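Local atomic coordinates of type III effector HopU1 (Pseudomonas syringae pv. tomato, PDB entry 3U0J), a protein that probably transfers ADP-ribose from NAD+ to arginine side chains of target proteins, acting as a type III effector of a plant pathogen. Residues A[45-50]-A[63-68]; A[49-54]-A[95-100]. All coordinates share one frame; numbering follows the deposited sequence.

Contact 1: residues A[45-50]-A[63-68]; sequences HDFYRF and LSIDDL
Y48 and I65 are the closest backbone approach between segments 45-50 and 63-68, with their CA atoms 7.0 Å apart. The first segment is a run of helix 41-52. The second contains the loop residues L63 and S64 and the first turn of helix 65-71. The CB of I65 points toward helix 41-52, and its side chain forms the apolar part of the contact. Its CG1 branch lies 3.7 Å from Y48 CD1, and its CG2 branch lies 3.7 Å from Y48 CE1. I65 CD1 reaches past the tyrosine to the F47 ring, 3.9 Å from F47 CE2. Both rings meet the isoleucine at a slant.

The polar part is carried by Y48 and D66. With CG of Y48 anti to the backbone N (chi1 176°), the ring extends across the gap and brings its hydroxyl to helix 65-71. Y48 OH donates to D66 OD1 at 2.5 Å and meets that oxygen on its syn lone pair. D66 OD1 sits at the edge of the ring, near its plane, and the ring and carboxylate are turned only 21° apart. On the CE2 side of the same ring stands R49, and Y48 CE2 lies over the face of the R49 guanidinium. The bond from Y48 to D66 is on the outer side of the interface, since D66 is exposed. I65 and F47 are buried. F47 also packs on A94, H147 and M150, and I65 on S93, so two more helices close the inner side.

S64 and D67 hold the turn that presents I65 and D66. S64 N donates to D67 OD2 at 3.0 Å, and D67 N donates back to S64 OG in a weak bond of 3.3 Å. This is a capping box at the N terminus of helix 65-71, here joined to a helix-helix contact.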
ATOM      1  N   HIS A  45      11.422 -16.929  -5.356  1.00 12.39           N
ATOM      2  CA  HIS A  45      11.135 -17.670  -6.577  1.00 13.84           C
ATOM      3  C   HIS A  45       9.618 -17.722  -6.848  1.00 16.25           C
ATOM      4  O   HIS A  45       9.151 -17.557  -7.983  1.00 11.24           O
ATOM      5  CB  HIS A  45      11.682 -19.091  -6.468  1.00 15.65           C
ATOM      6  CG  HIS A  45      13.079 -19.253  -6.981  1.00 16.16           C
ATOM      7  ND1 HIS A  45      14.165 -19.408  -6.145  1.00 13.43           N
ATOM      8  CD2 HIS A  45      13.561 -19.306  -8.243  1.00 15.12           C
ATOM      9  CE1 HIS A  45      15.259 -19.533  -6.870  1.00 16.94           C
ATOM     10  NE2 HIS A  45      14.920 -19.472  -8.148  1.00 20.68           N
ATOM     11  N   ASP A  46       8.864 -17.989  -5.782  1.00 16.98           N
ATOM     12  CA  ASP A  46       7.423 -18.015  -5.848  1.00 15.77           C
ATOM     13  C   ASP A  46       6.977 -16.717  -6.509  1.00 19.03           C
ATOM     14  O   ASP A  46       6.273 -16.729  -7.527  1.00 17.73           O
ATOM     15  CB  ASP A  46       6.854 -18.089  -4.439  1.00 13.80           C
ATOM     16  CG  ASP A  46       6.991 -19.457  -3.825  1.00 18.23           C
ATOM     17  OD1 ASP A  46       7.358 -20.398  -4.567  1.00 19.07           O
ATOM     18  OD2 ASP A  46       6.726 -19.594  -2.599  1.00 19.53           O
ATOM     19  N   PHE A  47       7.420 -15.597  -5.935  1.00 17.27           N
ATOM     20  CA  PHE A  47       7.021 -14.288  -6.430  1.00 15.90           C
ATOM     21  C   PHE A  47       7.293 -14.072  -7.917  1.00 15.00           C
ATOM     22  O   PHE A  47       6.433 -13.585  -8.649  1.00 16.12           O
ATOM     23  CB  PHE A  47       7.687 -13.171  -5.652  1.00 12.51           C
ATOM     24  CG  PHE A  47       7.314 -11.812  -6.157  1.00 16.14           C
ATOM     25  CD1 PHE A  47       6.120 -11.214  -5.758  1.00 14.84           C
ATOM     26  CD2 PHE A  47       8.126 -11.145  -7.072  1.00 15.03           C
ATOM     27  CE1 PHE A  47       5.765  -9.961  -6.235  1.00 14.06           C
ATOM     28  CE2 PHE A  47       7.779  -9.888  -7.554  1.00 12.98           C
ATOM     29  CZ  PHE A  47       6.601  -9.293  -7.140  1.00 13.67           C
ATOM     30  N   TYR A  48       8.501 -14.401  -8.346  1.00 12.78           N
ATOM     31  CA  TYR A  48       8.850 -14.286  -9.747  1.00 14.26           C
ATOM     32  C   TYR A  48       7.852 -15.045 -10.638  1.00 16.83           C
ATOM     33  O   TYR A  48       7.373 -14.510 -11.644  1.00 16.34           O
ATOM     34  CB  TYR A  48      10.274 -14.783 -10.005  1.00 12.81           C
ATOM     35  CG  TYR A  48      10.592 -14.743 -11.459  1.00 13.24           C
ATOM     36  CD1 TYR A  48      10.920 -13.556 -12.072  1.00 15.28           C
ATOM     37  CD2 TYR A  48      10.501 -15.882 -12.246  1.00 17.33           C
ATOM     38  CE1 TYR A  48      11.182 -13.497 -13.435  1.00 20.06           C
ATOM     39  CE2 TYR A  48      10.765 -15.837 -13.616  1.00 16.52           C
ATOM     40  CZ  TYR A  48      11.105 -14.638 -14.201  1.00 20.47           C
ATOM     41  OH  TYR A  48      11.368 -14.562 -15.554  1.00 24.67           O
ATOM     42  N   ARG A  49       7.535 -16.282 -10.271  1.00 13.69           N
ATOM     43  CA  ARG A  49       6.588 -17.073 -11.042  1.00 15.05           C
ATOM     44  C   ARG A  49       5.179 -16.497 -10.959  1.00 17.33           C
ATOM     45  O   ARG A  49       4.417 -16.570 -11.920  1.00 19.15           O
ATOM     46  CB  ARG A  49       6.576 -18.548 -10.586  1.00 17.58           C
ATOM     47  CG  ARG A  49       7.620 -19.444 -11.272  1.00 15.86           C
ATOM     48  CD  ARG A  49       7.799 -19.125 -12.772  1.00 13.04           C
ATOM     49  NE  ARG A  49       9.105 -19.572 -13.242  1.00 13.83           N
ATOM     50  CZ  ARG A  49       9.581 -19.364 -14.464  1.00 14.49           C
ATOM     51  NH1 ARG A  49       8.834 -18.725 -15.355  1.00  9.30           N
ATOM     52  NH2 ARG A  49      10.800 -19.809 -14.796  1.00 13.72           N
ATOM     53  N   PHE A  50       4.834 -15.947  -9.800  1.00 17.16           N
ATOM     54  CA  PHE A  50       3.538 -15.321  -9.613  1.00 18.37           C
ATOM     55  C   PHE A  50       3.434 -14.155 -10.543  1.00 18.84           C
ATOM     56  O   PHE A  50       2.448 -14.021 -11.276  1.00 22.70           O
ATOM     57  CB  PHE A  50       3.362 -14.813  -8.176  1.00 21.01           C
ATOM     58  CG  PHE A  50       2.283 -13.753  -8.022  1.00 18.08           C
ATOM     59  CD1 PHE A  50       0.944 -14.105  -7.896  1.00 21.20           C
ATOM     60  CD2 PHE A  50       2.609 -12.407  -8.000  1.00 17.37           C
ATOM     61  CE1 PHE A  50      -0.057 -13.123  -7.753  1.00 17.41           C
ATOM     62  CE2 PHE A  50       1.620 -11.434  -7.859  1.00 16.68           C
ATOM     63  CZ  PHE A  50       0.285 -11.803  -7.731  1.00 15.57           C
ATOM     64  N   LEU A  63       5.771  -2.746 -18.090  1.00 18.93           N
ATOM     65  CA  LEU A  63       6.992  -3.413 -17.679  1.00 17.97           C
ATOM     66  C   LEU A  63       6.689  -4.782 -17.129  1.00 19.43           C
ATOM     67  O   LEU A  63       5.943  -4.891 -16.156  1.00 19.54           O
ATOM     68  CB  LEU A  63       7.673  -2.617 -16.579  1.00 18.74           C
ATOM     69  CG  LEU A  63       8.282  -1.300 -17.043  1.00 21.53           C
ATOM     70  CD1 LEU A  63       9.013  -0.631 -15.888  1.00 19.38           C
ATOM     71  CD2 LEU A  63       9.219  -1.541 -18.218  1.00 17.11           C
ATOM     72  N   SER A  64       7.282  -5.821 -17.720  1.00 16.25           N
ATOM     73  CA  SER A  64       7.093  -7.177 -17.216  1.00 15.39           C
ATOM     74  C   SER A  64       7.976  -7.446 -16.002  1.00 16.33           C
ATOM     75  O   SER A  64       8.824  -6.633 -15.621  1.00 14.39           O
ATOM     76  CB  SER A  64       7.390  -8.207 -18.298  1.00 17.16           C
ATOM     77  OG  SER A  64       8.748  -8.134 -18.699  1.00 21.60           O
ATOM     78  N   ILE A  65       7.775  -8.593 -15.383  1.00 14.58           N
ATOM     79  CA  ILE A  65       8.571  -8.905 -14.226  1.00 13.61           C
ATOM     80  C   ILE A  65      10.044  -8.935 -14.635  1.00 14.99           C
ATOM     81  O   ILE A  65      10.907  -8.532 -13.871  1.00 14.19           O
ATOM     82  CB  ILE A  65       8.116 -10.224 -13.550  1.00 13.07           C
ATOM     83  CG1 ILE A  65       8.861 -10.451 -12.231  1.00 12.31           C
ATOM     84  CG2 ILE A  65       8.319 -11.404 -14.476  1.00 14.03           C
ATOM     85  CD1 ILE A  65       8.870  -9.249 -11.293  1.00 11.88           C
ATOM     86  N   ASP A  66      10.337  -9.397 -15.847  1.00 15.61           N
ATOM     87  CA  ASP A  66      11.725  -9.426 -16.295  1.00 15.83           C
ATOM     88  C   ASP A  66      12.243  -7.994 -16.422  1.00 17.67           C
ATOM     89  O   ASP A  66      13.295  -7.661 -15.892  1.00 19.34           O
ATOM     90  CB  ASP A  66      11.881 -10.184 -17.611  1.00 17.79           C
ATOM     91  CG  ASP A  66      11.684 -11.682 -17.455  1.00 22.00           C
ATOM     92  OD1 ASP A  66      11.819 -12.183 -16.315  1.00 20.58           O
ATOM     93  OD2 ASP A  66      11.398 -12.359 -18.472  1.00 24.72           O
ATOM     94  N   ASP A  67      11.497  -7.138 -17.110  1.00 16.82           N
ATOM     95  CA  ASP A  67      11.844  -5.726 -17.136  1.00 16.09           C
ATOM     96  C   ASP A  67      12.056  -5.154 -15.727  1.00 15.73           C
ATOM     97  O   ASP A  67      12.951  -4.338 -15.508  1.00 16.80           O
ATOM     98  CB  ASP A  67      10.762  -4.923 -17.849  1.00 19.30           C
ATOM     99  CG  ASP A  67      10.575  -5.340 -19.285  1.00 21.72           C
ATOM    100  OD1 ASP A  67      11.573  -5.760 -19.923  1.00 24.85           O
ATOM    101  OD2 ASP A  67       9.421  -5.231 -19.773  1.00 23.26           O
ATOM    102  N   LEU A  68      11.232  -5.554 -14.770  1.00 13.82           N
ATOM    103  CA  LEU A  68      11.387  -5.012 -13.425  1.00 14.82           C
ATOM    104  C   LEU A  68      12.607  -5.593 -12.732  1.00 17.22           C
ATOM    105  O   LEU A  68      13.387  -4.859 -12.107  1.00 16.72           O
ATOM    106  CB  LEU A  68      10.148  -5.262 -12.583  1.00 13.18           C
ATOM    107  CG  LEU A  68       8.967  -4.417 -13.032  1.00 16.57           C
ATOM    108  CD1 LEU A  68       7.751  -4.797 -12.219  1.00 15.68           C
ATOM    109  CD2 LEU A  68       9.294  -2.929 -12.916  1.00 12.70           C
TER

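Contact 2: residues A[49-54]-A[95-100]; sequences RFAARL and IYMHTA
M97 reaches from helix 89-99 to A51 of helix 41-52 and to L54, which follows it. The contact is wholly apolar, and all three residues are buried. M97 SD lies 3.9 Å from A51 CB, and M97 CE lies 3.8 Å from L54 CD1. The leucine and the methionine meet tip to tip, while the methyl of A51 touches both the sulfur and the terminal carbon. The CA atoms of A51 and M97 are 8.7 Å apart. M97 is extended about chi2 (176°) and so spans this gap; a bend at chi3 (142°) turns its terminal methyl.

Backbone bonds position the partners. L54 N bonds to A51 O at 3.2 Å, which places the two residues one turn apart on the same side. Beyond M97, T99 N and T99 OG1 both donate to Y96 O, from the same face of its plane. T99 OG1 also accepts from Q235 N, tying this turn to a distant loop.

The surroundings are mostly helical. L68 of helix 65-71 also packs on M97, and L116 of helix 116-126 packs on F50 and L54. Just past the two segments, the chain enters strands 55-56 and 103-108, which are antiparallel neighbours in a small sheet.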
ATOM      1  N   ARG A  49       7.535 -16.282 -10.271  1.00 13.69           N
ATOM      2  CA  ARG A  49       6.588 -17.073 -11.042  1.00 15.05           C
ATOM      3  C   ARG A  49       5.179 -16.497 -10.959  1.00 17.33           C
ATOM      4  O   ARG A  49       4.417 -16.570 -11.920  1.00 19.15           O
ATOM      5  CB  ARG A  49       6.576 -18.548 -10.586  1.00 17.58           C
ATOM      6  CG  ARG A  49       7.620 -19.444 -11.272  1.00 15.86           C
ATOM      7  CD  ARG A  49       7.799 -19.125 -12.772  1.00 13.04           C
ATOM      8  NE  ARG A  49       9.105 -19.572 -13.242  1.00 13.83           N
ATOM      9  CZ  ARG A  49       9.581 -19.364 -14.464  1.00 14.49           C
ATOM     10  NH1 ARG A  49       8.834 -18.725 -15.355  1.00  9.30           N
ATOM     11  NH2 ARG A  49      10.800 -19.809 -14.796  1.00 13.72           N
ATOM     12  N   PHE A  50       4.834 -15.947  -9.800  1.00 17.16           N
ATOM     13  CA  PHE A  50       3.538 -15.321  -9.613  1.00 18.37           C
ATOM     14  C   PHE A  50       3.434 -14.155 -10.543  1.00 18.84           C
ATOM     15  O   PHE A  50       2.448 -14.021 -11.276  1.00 22.70           O
ATOM     16  CB  PHE A  50       3.362 -14.813  -8.176  1.00 21.01           C
ATOM     17  CG  PHE A  50       2.283 -13.753  -8.022  1.00 18.08           C
ATOM     18  CD1 PHE A  50       0.944 -14.105  -7.896  1.00 21.20           C
ATOM     19  CD2 PHE A  50       2.609 -12.407  -8.000  1.00 17.37           C
ATOM     20  CE1 PHE A  50      -0.057 -13.123  -7.753  1.00 17.41           C
ATOM     21  CE2 PHE A  50       1.620 -11.434  -7.859  1.00 16.68           C
ATOM     22  CZ  PHE A  50       0.285 -11.803  -7.731  1.00 15.57           C
ATOM     23  N   ALA A  51       4.454 -13.305 -10.503  1.00 15.64           N
ATOM     24  CA  ALA A  51       4.424 -12.051 -11.236  1.00 15.85           C
ATOM     25  C   ALA A  51       4.518 -12.277 -12.733  1.00 18.13           C
ATOM     26  O   ALA A  51       4.111 -11.417 -13.537  1.00 17.13           O
ATOM     27  CB  ALA A  51       5.545 -11.131 -10.767  1.00 15.47           C
ATOM     28  N   ALA A  52       5.069 -13.427 -13.109  1.00 15.78           N
ATOM     29  CA  ALA A  52       5.350 -13.676 -14.512  1.00 16.07           C
ATOM     30  C   ALA A  52       4.047 -13.956 -15.213  1.00 20.64           C
ATOM     31  O   ALA A  52       3.933 -13.785 -16.428  1.00 21.64           O
ATOM     32  CB  ALA A  52       6.304 -14.837 -14.676  1.00 15.36           C
ATOM     33  N   ARG A  53       3.061 -14.377 -14.432  1.00 20.91           N
ATOM     34  CA  ARG A  53       1.741 -14.698 -14.960  1.00 24.69           C
ATOM     35  C   ARG A  53       0.787 -13.513 -15.026  1.00 21.18           C
ATOM     36  O   ARG A  53      -0.266 -13.616 -15.643  1.00 21.84           O
ATOM     37  CB  ARG A  53       1.091 -15.823 -14.151  1.00 29.44           C
ATOM     38  CG  ARG A  53       1.480 -17.237 -14.596  1.00 36.61           C
ATOM     39  CD  ARG A  53       0.555 -18.268 -13.928  1.00 48.31           C
ATOM     40  NE  ARG A  53       0.429 -17.981 -12.498  1.00 47.16           N
ATOM     41  CZ  ARG A  53       1.140 -18.587 -11.549  1.00 44.42           C
ATOM     42  NH1 ARG A  53       2.011 -19.541 -11.878  1.00 43.68           N
ATOM     43  NH2 ARG A  53       0.971 -18.246 -10.272  1.00 41.54           N
ATOM     44  N   LEU A  54       1.139 -12.398 -14.390  1.00 18.76           N
ATOM     45  CA  LEU A  54       0.283 -11.216 -14.438  1.00 17.88           C
ATOM     46  C   LEU A  54       0.149 -10.679 -15.861  1.00 18.22           C
ATOM     47  O   LEU A  54       1.058 -10.776 -16.670  1.00 23.18           O
ATOM     48  CB  LEU A  54       0.818 -10.101 -13.533  1.00 16.74           C
ATOM     49  CG  LEU A  54       0.956 -10.353 -12.032  1.00 16.36           C
ATOM     50  CD1 LEU A  54       1.613  -9.147 -11.322  1.00 14.11           C
ATOM     51  CD2 LEU A  54      -0.384 -10.640 -11.461  1.00 15.62           C
ATOM     52  N   ILE A  95       6.675  -3.865  -4.623  1.00 14.17           N
ATOM     53  CA  ILE A  95       6.199  -2.519  -4.322  1.00 14.68           C
ATOM     54  C   ILE A  95       5.735  -1.833  -5.606  1.00 15.42           C
ATOM     55  O   ILE A  95       4.629  -1.299  -5.676  1.00 15.90           O
ATOM     56  CB  ILE A  95       7.278  -1.654  -3.709  1.00 15.36           C
ATOM     57  CG1 ILE A  95       7.613  -2.114  -2.301  1.00 12.71           C
ATOM     58  CG2 ILE A  95       6.835  -0.210  -3.704  1.00 18.87           C
ATOM     59  CD1 ILE A  95       8.879  -1.474  -1.796  1.00 10.63           C
ATOM     60  N   TYR A  96       6.591  -1.850  -6.620  1.00 14.59           N
ATOM     61  CA  TYR A  96       6.258  -1.242  -7.904  1.00 16.32           C
ATOM     62  C   TYR A  96       4.900  -1.732  -8.403  1.00 17.96           C
ATOM     63  O   TYR A  96       4.011  -0.929  -8.673  1.00 18.54           O
ATOM     64  CB  TYR A  96       7.340  -1.547  -8.942  1.00 14.29           C
ATOM     65  CG  TYR A  96       7.150  -0.844 -10.272  1.00 15.39           C
ATOM     66  CD1 TYR A  96       6.307  -1.366 -11.242  1.00 17.18           C
ATOM     67  CD2 TYR A  96       7.836   0.329 -10.567  1.00 16.07           C
ATOM     68  CE1 TYR A  96       6.138  -0.730 -12.472  1.00 16.68           C
ATOM     69  CE2 TYR A  96       7.683   0.970 -11.784  1.00 14.10           C
ATOM     70  CZ  TYR A  96       6.834   0.445 -12.737  1.00 17.52           C
ATOM     71  OH  TYR A  96       6.667   1.092 -13.955  1.00 16.43           O
ATOM     72  N   MET A  97       4.744  -3.051  -8.508  1.00 18.30           N
ATOM     73  CA  MET A  97       3.541  -3.641  -9.082  1.00 16.88           C
ATOM     74  C   MET A  97       2.313  -3.295  -8.258  1.00 18.36           C
ATOM     75  O   MET A  97       1.222  -3.140  -8.804  1.00 21.22           O
ATOM     76  CB  MET A  97       3.674  -5.152  -9.217  1.00 14.60           C
ATOM     77  CG  MET A  97       4.605  -5.572 -10.330  1.00 14.06           C
ATOM     78  SD  MET A  97       4.849  -7.350 -10.396  1.00  4.43           S
ATOM     79  CE  MET A  97       4.888  -7.497 -12.164  1.00 13.49           C
ATOM     80  N   HIS A  98       2.489  -3.141  -6.953  1.00 15.38           N
ATOM     81  CA  HIS A  98       1.367  -2.764  -6.095  1.00 15.27           C
ATOM     82  C   HIS A  98       0.948  -1.289  -6.249  1.00 20.45           C
ATOM     83  O   HIS A  98      -0.218  -0.951  -6.013  1.00 23.00           O
ATOM     84  CB  HIS A  98       1.695  -3.071  -4.641  1.00 13.40           C
ATOM     85  CG  HIS A  98       0.496  -3.165  -3.753  1.00 16.19           C
ATOM     86  ND1 HIS A  98      -0.245  -4.318  -3.628  1.00 16.56           N
ATOM     87  CD2 HIS A  98      -0.079  -2.255  -2.929  1.00 16.11           C
ATOM     88  CE1 HIS A  98      -1.233  -4.115  -2.770  1.00 14.30           C
ATOM     89  NE2 HIS A  98      -1.149  -2.874  -2.325  1.00 14.40           N
ATOM     90  N   THR A  99       1.881  -0.417  -6.637  1.00 17.26           N
ATOM     91  CA  THR A  99       1.588   1.011  -6.758  1.00 16.90           C
ATOM     92  C   THR A  99       1.120   1.366  -8.163  1.00 21.08           C
ATOM     93  O   THR A  99       0.806   2.527  -8.457  1.00 19.82           O
ATOM     94  CB  THR A  99       2.823   1.880  -6.451  1.00 19.09           C
ATOM     95  OG1 THR A  99       3.861   1.625  -7.414  1.00 17.00           O
ATOM     96  CG2 THR A  99       3.329   1.622  -5.057  1.00 16.34           C
ATOM     97  N   ALA A 100       1.086   0.360  -9.030  1.00 18.79           N
ATOM     98  CA  ALA A 100       0.780   0.576 -10.435  1.00 18.42           C
ATOM     99  C   ALA A 100      -0.666   0.262 -10.745  1.00 19.63           C
ATOM    100  O   ALA A 100      -1.379  -0.331  -9.947  1.00 20.26           O
ATOM    101  CB  ALA A 100       1.692  -0.271 -11.319  1.00 18.61           C
TER

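How the contacts relate
Helix 41-52 comes first in the chain and serves both contacts, which share R49 and F50. Contact 1 closes a short loop of 12 residues that includes strand 55-56, and brings the start of helix 65-71 back to helix 41-52. Contact 2 closes a longer loop of 40 residues, which includes helix 75-80. The contacts cross rather than nest: 49-54 overlaps the first segment of contact 1, and 63-68 falls inside the loop that contact 2 closes. The second segments also meet each other, where L63 packs on Y96. I65 bridges the two contacts by packing on A51 and A52 as well. Helices 41-52, 65-71 and 89-99 are thus packed mutually in one helical cluster.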